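Local coordinates for Alpha/beta hydrolase family protein (PDB 3OOS), which is probably a hydrolase of the alpha/beta fold family, its precise substrate and reaction being unassigned, at residues V149-M152 with N153-D157; G193-G197 with N198-Y202. All blocks are in the same frame, centred on the assembly; numbering follows the deposited sequence.

Contact 1: V149-M152 with N153-D157; sequences VSIM and NALND
Ile151 and Leu155 meet one turn apart through branches that their torsions set in place. In Ile151, CG1 lies beside the backbone N (chi1 -66°), which leaves CG2 anti to it; in Leu155, chi1 of -72° puts CG anti to the carbonyl carbon, beside its own N, and the extended chi2 carries CD1 to the isoleucine methyl. The two side chains then run side by side, pointing the same way, and Ile151 CG2 touches Leu155 CD1 at 3.7 Å. This is an i to i+4 pair in the last turns of the alpha-helix 145-155.

The backbone evidence for that helix is four consecutive i to i+4 hydrogen bonds. Asn153 N donates to Val149 O, and Ala154 N to Ser150 O. Leu155 N lies 2.9 Å from Ile151 O. The last bond, Asn156 N to Met152 O at 3.0 Å, is the most bent at its hydrogen, 146°, where the chain leaves the helix. Asp157 N then turns back to Ala154 O, and Asp157 OD1 accepts from Ser159 N.

On one face, Ile151 and Ala154 rest on Leu168 of helix 162-176, Ile151 also touches Glu171, and Met152, a selenomethionine, reaches Trp172 of the same helix. This face, Ile151, Met152 and Ala154, thus packs on helix 162-176, while Ser150 and Asn153 are exposed to solvent.

On Asn153 the carboxamide folds back over the preceding turn, lying alongside Val149. Its ND2 comes within 3.4 Å of Val149 O, but at an angle too poor for a hydrogen bond, and sits 3.6 Å from the methyl Val149 CG1.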
loop_
_atom_site.group_PDB
_atom_site.type_symbol
_atom_site.label_atom_id
_atom_site.label_comp_id
_atom_site.label_asym_id
_atom_site.label_seq_id
_atom_site.Cartn_x
_atom_site.Cartn_y
_atom_site.Cartn_z
ATOM N N VAL A 149 -10.539 -15.855 -7.637
ATOM C CA VAL A 149 -9.551 -16.349 -8.602
ATOM C C VAL A 149 -9.964 -15.950 -10.025
ATOM O O VAL A 149 -9.143 -15.436 -10.799
ATOM C CB VAL A 149 -9.353 -17.884 -8.498
ATOM C CG1 VAL A 149 -8.576 -18.424 -9.701
ATOM C CG2 VAL A 149 -8.628 -18.238 -7.204
ATOM N N SER A 150 -11.240 -16.171 -10.346
ATOM C CA SER A 150 -11.776 -15.843 -11.664
ATOM C C SER A 150 -11.704 -14.346 -11.958
ATOM O O SER A 150 -11.308 -13.942 -13.053
ATOM C CB SER A 150 -13.215 -16.343 -11.801
ATOM O OG SER A 150 -13.715 -16.075 -13.096
ATOM N N ILE A 151 -12.081 -13.527 -10.976
ATOM C CA ILE A 151 -12.029 -12.069 -11.124
ATOM C C ILE A 151 -10.589 -11.588 -11.340
ATOM O O ILE A 151 -10.324 -10.802 -12.250
ATOM C CB ILE A 151 -12.667 -11.326 -9.915
ATOM C CG1 ILE A 151 -14.172 -11.612 -9.845
ATOM C CG2 ILE A 151 -12.436 -9.822 -10.026
ATOM C CD1 ILE A 151 -14.853 -11.096 -8.569
HETATM N N MSE A 152 -9.670 -12.074 -10.509
HETATM C CA MSE A 152 -8.269 -11.653 -10.588
HETATM C C MSE A 152 -7.645 -12.023 -11.924
HETATM O O MSE A 152 -6.927 -11.218 -12.525
HETATM C CB MSE A 152 -7.446 -12.258 -9.457
HETATM C CG MSE A 152 -7.732 -11.666 -8.096
HETATM SE SE MSE A 152 -6.468 -12.304 -6.771
HETATM C CE MSE A 152 -6.745 -14.226 -6.930
ATOM N N ASN A 153 -7.928 -13.239 -12.389
ATOM C CA ASN A 153 -7.396 -13.701 -13.666
ATOM C C ASN A 153 -7.884 -12.835 -14.822
ATOM O O ASN A 153 -7.105 -12.484 -15.706
ATOM C CB ASN A 153 -7.726 -15.180 -13.900
ATOM C CG ASN A 153 -6.954 -16.107 -12.970
ATOM O OD1 ASN A 153 -6.010 -15.691 -12.289
ATOM N ND2 ASN A 153 -7.358 -17.374 -12.933
ATOM N N ALA A 154 -9.163 -12.467 -14.790
ATOM C CA ALA A 154 -9.744 -11.643 -15.843
ATOM C C ALA A 154 -9.242 -10.198 -15.795
ATOM O O ALA A 154 -8.993 -9.588 -16.836
ATOM C CB ALA A 154 -11.261 -11.698 -15.789
ATOM N N LEU A 155 -9.085 -9.653 -14.592
ATOM C CA LEU A 155 -8.556 -8.294 -14.453
ATOM C C LEU A 155 -7.087 -8.191 -14.881
ATOM O O LEU A 155 -6.661 -7.152 -15.397
ATOM C CB LEU A 155 -8.760 -7.757 -13.031
ATOM C CG LEU A 155 -10.195 -7.388 -12.633
ATOM C CD1 LEU A 155 -10.260 -7.036 -11.155
ATOM C CD2 LEU A 155 -10.746 -6.238 -13.478
ATOM N N ASN A 156 -6.333 -9.277 -14.695
ATOM C CA ASN A 156 -4.914 -9.342 -15.094
ATOM C C ASN A 156 -4.708 -9.637 -16.591
ATOM O O ASN A 156 -3.569 -9.702 -17.072
ATOM C CB ASN A 156 -4.160 -10.364 -14.223
ATOM C CG ASN A 156 -2.636 -10.229 -14.319
ATOM O OD1 ASN A 156 -1.915 -11.224 -14.248
ATOM N ND2 ASN A 156 -2.147 -9.003 -14.478
ATOM N N ASP A 157 -5.808 -9.814 -17.320
ATOM C CA ASP A 157 -5.759 -10.008 -18.766
ATOM C C ASP A 157 -6.032 -8.688 -19.479
ATOM O O ASP A 157 -7.117 -8.115 -19.345
ATOM C CB ASP A 157 -6.771 -11.077 -19.202
ATOM C CG ASP A 157 -6.624 -11.475 -20.668
ATOM O OD1 ASP A 157 -5.831 -10.854 -21.407
ATOM O OD2 ASP A 157 -7.319 -12.422 -21.090
#

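Contact 2: G193-G197 with N198-Y202; sequences GKTVG and NRLNY
Thr195 and Leu200 touch through methyl groups, Thr195 CG2 lying 3.8 Å from Leu200 CD2, and their side chains cross obliquely. The threonine OG1 sits beside the backbone N (chi1 -57°), leaving CG2 anti to it, and the leucine CG is likewise opposite its own N; these torsions help bring the two methyls together. A second apolar contact joins Val196 CG1 to the aliphatic Arg199 CG at 3.9 Å.

Behind these side chains, backbone bonds fix the first turn. Val196 O takes Leu200 N at 2.9 Å, nearly straight at the hydrogen (165°), and also a weak bond from Arg199 N, bent to 127°. Gly197 O accepts Asn201 N at 2.9 Å.

Farther out, the Arg199 chain bends at chi3 and its guanidinium is gripped three times: NE by Leu31 O, NH1 by Lys58 O and NH2 by Thr77 OG1. These bonds fix the group's rotation and tie helix 197-207 to the loop residues Leu31 and Lys58 and to Thr77 of helix 74-87. On the strand side, Lys194 pairs with Glu34 and Val196 with Tyr32; Gly193 and Lys194 both face Glu34, which makes a classic beta bulge.

The whole is a strand-to-helix junction: strand 194-195, paired antiparallel with 33-34, leads through Val196 at the N-cap position into helix 197-207.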
loop_
_atom_site.group_PDB
_atom_site.type_symbol
_atom_site.label_atom_id
_atom_site.label_comp_id
_atom_site.label_asym_id
_atom_site.label_seq_id
_atom_site.Cartn_x
_atom_site.Cartn_y
_atom_site.Cartn_z
ATOM N N GLY A 193 -4.157 4.993 -9.105
ATOM C CA GLY A 193 -3.500 3.816 -8.549
ATOM C C GLY A 193 -3.898 2.556 -9.290
ATOM O O GLY A 193 -4.359 1.592 -8.673
ATOM N N LYS A 194 -3.713 2.585 -10.610
ATOM C CA LYS A 194 -4.039 1.459 -11.483
ATOM C C LYS A 194 -3.024 0.335 -11.298
ATOM O O LYS A 194 -1.827 0.583 -11.181
ATOM C CB LYS A 194 -4.057 1.914 -12.945
ATOM C CG LYS A 194 -5.135 1.262 -13.800
ATOM C CD LYS A 194 -5.322 2.018 -15.109
ATOM C CE LYS A 194 -4.209 1.709 -16.099
ATOM N NZ LYS A 194 -4.332 0.332 -16.653
ATOM N N THR A 195 -3.515 -0.901 -11.269
ATOM C CA THR A 195 -2.646 -2.065 -11.106
ATOM C C THR A 195 -1.618 -2.138 -12.234
ATOM O O THR A 195 -1.964 -1.981 -13.407
ATOM C CB THR A 195 -3.461 -3.365 -11.066
ATOM O OG1 THR A 195 -4.424 -3.280 -10.014
ATOM C CG2 THR A 195 -2.556 -4.564 -10.806
ATOM N N VAL A 196 -0.357 -2.358 -11.863
ATOM C CA VAL A 196 0.719 -2.556 -12.834
ATOM C C VAL A 196 1.015 -4.053 -12.945
ATOM O O VAL A 196 1.562 -4.658 -12.018
ATOM C CB VAL A 196 1.997 -1.754 -12.458
ATOM C CG1 VAL A 196 3.116 -2.011 -13.459
ATOM C CG2 VAL A 196 1.689 -0.265 -12.400
ATOM N N GLY A 197 0.643 -4.633 -14.084
ATOM C CA GLY A 197 0.747 -6.075 -14.320
ATOM C C GLY A 197 2.123 -6.668 -14.081
ATOM O O GLY A 197 2.244 -7.709 -13.433
ATOM N N ASN A 198 3.160 -6.008 -14.594
ATOM C CA ASN A 198 4.533 -6.483 -14.418
ATOM C C ASN A 198 4.872 -6.677 -12.947
ATOM O O ASN A 198 5.504 -7.662 -12.566
ATOM C CB ASN A 198 5.539 -5.502 -15.039
ATOM C CG ASN A 198 5.654 -5.640 -16.551
ATOM O OD1 ASN A 198 5.973 -4.669 -17.244
ATOM N ND2 ASN A 198 5.406 -6.839 -17.067
ATOM N N ARG A 199 4.430 -5.729 -12.127
ATOM C CA ARG A 199 4.770 -5.705 -10.713
ATOM C C ARG A 199 3.899 -6.672 -9.901
ATOM O O ARG A 199 4.387 -7.323 -8.974
ATOM C CB ARG A 199 4.677 -4.277 -10.170
ATOM C CG ARG A 199 5.657 -3.288 -10.819
ATOM C CD ARG A 199 5.749 -1.993 -10.008
ATOM N NE ARG A 199 6.190 -2.296 -8.649
ATOM C CZ ARG A 199 7.451 -2.252 -8.230
ATOM N NH1 ARG A 199 8.426 -1.861 -9.046
ATOM N NH2 ARG A 199 7.731 -2.595 -6.980
ATOM N N LEU A 200 2.621 -6.765 -10.260
ATOM C CA LEU A 200 1.710 -7.718 -9.624
ATOM C C LEU A 200 2.153 -9.152 -9.896
ATOM O O LEU A 200 2.199 -9.977 -8.977
ATOM C CB LEU A 200 0.268 -7.509 -10.102
ATOM C CG LEU A 200 -0.761 -8.542 -9.620
ATOM C CD1 LEU A 200 -0.943 -8.489 -8.097
ATOM C CD2 LEU A 200 -2.095 -8.346 -10.330
ATOM N N ASN A 201 2.481 -9.437 -11.156
ATOM C CA ASN A 201 2.988 -10.755 -11.531
ATOM C C ASN A 201 4.226 -11.129 -10.737
ATOM O O ASN A 201 4.326 -12.245 -10.237
ATOM C CB ASN A 201 3.288 -10.823 -13.029
ATOM C CG ASN A 201 2.035 -10.884 -13.869
ATOM O OD1 ASN A 201 0.947 -11.180 -13.369
ATOM N ND2 ASN A 201 2.178 -10.605 -15.159
ATOM N N TYR A 202 5.157 -10.191 -10.603
ATOM C CA TYR A 202 6.366 -10.453 -9.838
ATOM C C TYR A 202 6.046 -10.763 -8.376
ATOM O O TYR A 202 6.609 -11.699 -7.798
ATOM C CB TYR A 202 7.372 -9.302 -9.939
ATOM C CG TYR A 202 8.675 -9.648 -9.266
ATOM C CD1 TYR A 202 9.690 -10.304 -9.963
ATOM C CD2 TYR A 202 8.879 -9.360 -7.920
ATOM C CE1 TYR A 202 10.887 -10.641 -9.337
ATOM C CE2 TYR A 202 10.060 -9.701 -7.285
ATOM C CZ TYR A 202 11.061 -10.331 -7.997
ATOM O OH TYR A 202 12.233 -10.659 -7.359
#

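In the fold
Contact 1 comes first along the chain, in helix 145-155, and contact 2 follows in strand 194-195 and helix 197-207; helices 162-176 and 180-186 lie between them. Their centres are about 12 Å apart, on the same side of the chain's centre. They touch directly: the side chain of Asn156, just past the end of helix 145-155, packs against Asn201 and lies near Gly197 and Leu200. Both belong to the segment between strands 116-122 and 224-229 of the main sheet, where alpha/beta hydrolases commonly carry their cap, so the two contacts probably belong to one such insertion.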